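Local coordinates for protein TetR family transcriptional regulator (Streptomyces coelicolor, PDB 6SRN) that probably binds DNA as a TetR-family transcriptional regulator and takes up a furan-carboxylic acid hormone in its ligand pocket, in the control of antibiotic production, at residues Tyr144-Gln156 with Pro170-Phe182. Sequence-based numbering, arbitrary orientation.
Sequences YVDWTHLLEVPLQ and PAAAARSLVAAFF. With LUB (4-(Hydroxymethyl)-2-propylfuran-3-carboxylic acid), chain B.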
# COMPACT_ATOMS: atom_id res chain seq x y z
N TYR A 144 2.11 9.21 -4.99
CA TYR A 144 1.33 9.79 -3.86
C TYR A 144 1.28 11.32 -3.87
O TYR A 144 0.26 11.91 -3.45
CB TYR A 144 1.83 9.28 -2.48
CG TYR A 144 2.11 7.79 -2.49
CD1 TYR A 144 1.12 6.85 -2.84
CD2 TYR A 144 3.39 7.30 -2.22
CE1 TYR A 144 1.42 5.52 -2.92
CE2 TYR A 144 3.67 5.96 -2.28
CZ TYR A 144 2.70 5.07 -2.67
OH TYR A 144 3.02 3.75 -2.78
N VAL A 145 2.37 11.96 -4.31
CA VAL A 145 2.47 13.39 -4.14
C VAL A 145 1.47 14.17 -5.03
O VAL A 145 0.97 15.19 -4.62
CB VAL A 145 3.89 13.93 -4.26
CG1 VAL A 145 4.82 13.29 -3.25
CG2 VAL A 145 4.41 13.69 -5.63
N ASP A 146 1.17 13.67 -6.23
CA ASP A 146 0.22 14.37 -7.10
C ASP A 146 -1.19 14.38 -6.50
O ASP A 146 -1.83 15.41 -6.45
CB ASP A 146 0.20 13.73 -8.49
CG ASP A 146 1.49 13.93 -9.26
OD1 ASP A 146 1.95 15.11 -9.27
OD2 ASP A 146 2.06 12.95 -9.80
N TRP A 147 -1.63 13.24 -5.99
CA TRP A 147 -2.95 13.16 -5.40
C TRP A 147 -2.99 13.94 -4.09
O TRP A 147 -3.96 14.57 -3.79
CB TRP A 147 -3.36 11.70 -5.15
CG TRP A 147 -4.14 11.07 -6.29
CD1 TRP A 147 -3.64 10.27 -7.32
CD2 TRP A 147 -5.54 11.16 -6.50
NE1 TRP A 147 -4.69 9.87 -8.14
CE2 TRP A 147 -5.85 10.44 -7.69
CE3 TRP A 147 -6.57 11.80 -5.81
CZ2 TRP A 147 -7.17 10.29 -8.11
CZ3 TRP A 147 -7.85 11.67 -6.26
CH2 TRP A 147 -8.13 10.95 -7.41
N THR A 148 -1.90 13.91 -3.33
CA THR A 148 -1.85 14.68 -2.10
C THR A 148 -2.03 16.17 -2.38
O THR A 148 -2.87 16.80 -1.73
CB THR A 148 -0.60 14.35 -1.28
OG1 THR A 148 -0.55 12.94 -1.03
CG2 THR A 148 -0.61 15.09 0.07
N HIS A 149 -1.28 16.68 -3.35
CA HIS A 149 -1.38 18.09 -3.74
C HIS A 149 -2.74 18.42 -4.30
O HIS A 149 -3.32 19.50 -4.01
CB HIS A 149 -0.27 18.43 -4.74
CG HIS A 149 1.02 18.78 -4.08
ND1 HIS A 149 2.24 18.31 -4.49
CD2 HIS A 149 1.26 19.59 -3.01
CE1 HIS A 149 3.19 18.82 -3.72
NE2 HIS A 149 2.62 19.57 -2.80
N LEU A 150 -3.29 17.51 -5.09
CA LEU A 150 -4.60 17.71 -5.66
C LEU A 150 -5.69 17.88 -4.61
O LEU A 150 -6.46 18.82 -4.65
CB LEU A 150 -4.92 16.58 -6.66
CG LEU A 150 -6.22 16.71 -7.45
CD1 LEU A 150 -6.23 17.95 -8.32
CD2 LEU A 150 -6.40 15.47 -8.31
N LEU A 151 -5.71 17.02 -3.61
CA LEU A 151 -6.78 17.02 -2.59
C LEU A 151 -6.61 18.09 -1.52
O LEU A 151 -7.54 18.54 -0.87
CB LEU A 151 -6.86 15.65 -1.90
CG LEU A 151 -7.26 14.46 -2.80
CD1 LEU A 151 -7.44 13.22 -1.95
CD2 LEU A 151 -8.51 14.76 -3.60
N GLU A 152 -5.37 18.50 -1.30
CA GLU A 152 -5.12 19.52 -0.28
C GLU A 152 -5.93 20.81 -0.51
O GLU A 152 -6.35 21.47 0.43
CB GLU A 152 -3.62 19.81 -0.31
CG GLU A 152 -2.99 20.17 0.98
CD GLU A 152 -1.47 20.27 0.83
OE1 GLU A 152 -0.91 20.28 -0.32
OE2 GLU A 152 -0.83 20.29 1.87
N VAL A 153 -6.09 21.20 -1.77
CA VAL A 153 -6.78 22.43 -2.14
C VAL A 153 -8.24 22.46 -1.66
O VAL A 153 -8.61 23.36 -0.86
CB VAL A 153 -6.69 22.71 -3.64
CG1 VAL A 153 -7.50 23.96 -4.02
CG2 VAL A 153 -5.24 22.90 -4.04
N PRO A 154 -9.08 21.49 -2.09
CA PRO A 154 -10.43 21.47 -1.49
C PRO A 154 -10.46 21.26 0.00
O PRO A 154 -11.36 21.75 0.66
CB PRO A 154 -11.14 20.33 -2.24
CG PRO A 154 -10.06 19.53 -2.81
CD PRO A 154 -8.95 20.48 -3.16
N LEU A 155 -9.49 20.54 0.56
CA LEU A 155 -9.46 20.38 1.98
C LEU A 155 -9.15 21.70 2.70
O LEU A 155 -9.69 21.94 3.78
CB LEU A 155 -8.44 19.31 2.36
CG LEU A 155 -8.92 17.88 2.05
CD1 LEU A 155 -7.72 16.93 2.15
CD2 LEU A 155 -10.05 17.42 2.94
N GLN A 156 -8.31 22.55 2.10
CA GLN A 156 -8.10 23.92 2.63
C GLN A 156 -9.37 24.71 2.60
O GLN A 156 -9.69 25.42 3.54
CB GLN A 156 -7.02 24.67 1.87
CG GLN A 156 -6.75 26.06 2.42
CD GLN A 156 -6.33 26.05 3.88
OE1 GLN A 156 -5.59 25.17 4.32
NE2 GLN A 156 -6.82 27.04 4.64
N PRO A 170 -5.52 20.45 7.00
CA PRO A 170 -5.77 20.00 5.62
C PRO A 170 -4.64 19.19 4.97
O PRO A 170 -4.95 18.21 4.25
CB PRO A 170 -6.00 21.30 4.84
CG PRO A 170 -6.44 22.23 5.87
CD PRO A 170 -5.82 21.88 7.16
N ALA A 171 -3.37 19.57 5.18
CA ALA A 171 -2.25 18.85 4.55
C ALA A 171 -2.18 17.45 5.15
O ALA A 171 -1.97 16.46 4.44
CB ALA A 171 -0.96 19.60 4.79
N ALA A 172 -2.41 17.35 6.45
CA ALA A 172 -2.40 16.06 7.10
C ALA A 172 -3.55 15.18 6.65
O ALA A 172 -3.36 14.00 6.44
CB ALA A 172 -2.43 16.23 8.58
N ALA A 173 -4.72 15.76 6.49
CA ALA A 173 -5.88 15.05 5.99
C ALA A 173 -5.66 14.54 4.56
O ALA A 173 -6.05 13.42 4.25
CB ALA A 173 -7.11 15.92 6.06
N ALA A 174 -5.00 15.33 3.73
CA ALA A 174 -4.75 14.94 2.37
C ALA A 174 -3.79 13.75 2.41
O ALA A 174 -3.99 12.77 1.71
CB ALA A 174 -4.13 16.09 1.58
N ARG A 175 -2.69 13.86 3.15
CA ARG A 175 -1.79 12.72 3.25
C ARG A 175 -2.46 11.45 3.75
O ARG A 175 -2.24 10.36 3.22
CB ARG A 175 -0.61 13.02 4.17
CG ARG A 175 0.41 14.00 3.61
CD ARG A 175 1.57 14.17 4.57
NE ARG A 175 1.26 14.78 5.86
CZ ARG A 175 1.37 16.08 6.13
NH1 ARG A 175 1.67 16.96 5.17
NH2 ARG A 175 1.11 16.49 7.34
N SER A 176 -3.26 11.58 4.79
CA SER A 176 -3.94 10.43 5.42
C SER A 176 -4.89 9.77 4.43
O SER A 176 -5.00 8.54 4.33
CB SER A 176 -4.66 10.82 6.69
OG SER A 176 -3.74 11.29 7.70
N LEU A 177 -5.66 10.59 3.75
CA LEU A 177 -6.62 10.08 2.76
C LEU A 177 -5.93 9.34 1.62
O LEU A 177 -6.31 8.23 1.19
CB LEU A 177 -7.47 11.19 2.18
CG LEU A 177 -8.64 11.62 3.06
CD1 LEU A 177 -9.14 12.97 2.54
CD2 LEU A 177 -9.74 10.59 3.16
N VAL A 178 -4.86 9.92 1.11
CA VAL A 178 -4.15 9.29 -0.03
C VAL A 178 -3.52 7.98 0.43
O VAL A 178 -3.63 6.96 -0.24
CB VAL A 178 -3.13 10.24 -0.67
CG1 VAL A 178 -2.16 9.51 -1.63
CG2 VAL A 178 -3.85 11.39 -1.37
N ALA A 179 -2.84 7.99 1.58
CA ALA A 179 -2.20 6.76 2.05
C ALA A 179 -3.24 5.68 2.37
O ALA A 179 -3.06 4.51 2.01
CB ALA A 179 -1.38 7.03 3.29
N ALA A 180 -4.32 6.06 3.04
CA ALA A 180 -5.36 5.07 3.37
C ALA A 180 -6.03 4.49 2.12
O ALA A 180 -6.28 3.28 2.03
CB ALA A 180 -6.37 5.68 4.25
N PHE A 181 -6.39 5.36 1.19
CA PHE A 181 -6.99 4.93 -0.06
C PHE A 181 -6.01 4.03 -0.84
O PHE A 181 -6.36 2.96 -1.32
CB PHE A 181 -7.41 6.14 -0.91
CG PHE A 181 -8.13 5.75 -2.17
CD1 PHE A 181 -7.41 5.28 -3.26
CD2 PHE A 181 -9.50 5.70 -2.21
CE1 PHE A 181 -8.04 4.85 -4.39
CE2 PHE A 181 -10.15 5.26 -3.35
CZ PHE A 181 -9.41 4.86 -4.46
N PHE A 182 -4.76 4.46 -0.93
CA PHE A 182 -3.76 3.65 -1.55
C PHE A 182 -3.73 2.23 -0.95
O PHE A 182 -3.68 1.22 -1.64
CB PHE A 182 -2.36 4.26 -1.43
CG PHE A 182 -1.32 3.27 -1.82
CD1 PHE A 182 -1.12 2.90 -3.14
CD2 PHE A 182 -0.62 2.57 -0.83
CE1 PHE A 182 -0.25 1.85 -3.45
CE2 PHE A 182 0.24 1.56 -1.14
CZ PHE A 182 0.44 1.18 -2.47
C2 LUB B . -2.85 5.95 -5.36
C4 LUB B . -1.27 4.82 -6.47
C5 LUB B . -2.29 3.98 -6.24
C6 LUB B . -3.59 6.84 -4.44
O11 LUB B . -1.22 8.35 -5.50
C9 LUB B . -0.73 7.26 -5.89
O10 LUB B . 0.49 7.17 -6.28
C3 LUB B . -1.51 6.04 -5.88
C12 LUB B . -0.13 4.40 -7.38
O13 LUB B . 1.13 4.65 -6.70
O1 LUB B . -3.24 4.61 -5.43
C7 LUB B . -4.82 7.36 -5.19
C8 LUB B . -5.62 8.33 -4.37
O HOH W 1 -0.56 17.57 2.05
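Apolar helix-helix packing, closed at one end by a hormone pocket, sets Leu155 against Ala174, and Trp147 and Thr148 against Val178, where helix 145-161 lies against helix 170-192 in the ligand-binding domain. The axes run 8.4 Å apart at 134°, nearer antiparallel than parallel, and the small Ala174 is consistent with this closeness: its methyl rests 3.6 Å from Thr148 O and faces Leu151 CB. Leu155 is a knob in the hole formed by Pro170, Ala173, Ala174 and Leu177, its CD1 reaching 3.7 Å from Ala174 CB. One turn further, Val178 directs CG2 at Trp147 CB (3.8 Å) and Leu151 CD1, while Thr148 OG1, set beside its own backbone N (chi1 -56°), turns back to donate to Tyr144 O from above the carbonyl plane. That oxygen also accepts Thr148 N, as suits a residue at the N-cap. In the TetR fold, effectors bind inside the helical C-terminal domain, and here the helix start builds part of the site. Tyr144 N donates to carboxylate O10 of the furan ligand (2.9 Å), and the propyl end, C8, lies over one face of the Trp147 indole. Tyr144 presents its ring edge to the face of Phe182 in a T-shaped pair, centroids 5.1 Å apart and planes at 71°; Phe182 in turn meets ligand C5 with its own edge. The Tyr144 hydroxyl, lying over that face toward its rim, is hydrogen-bonded to Asn190 OD1 of the second subunit, tying the pocket wall to the dimer interface. At the far end, a water donates to Ala171 O and, weakly, to Glu152 OE2.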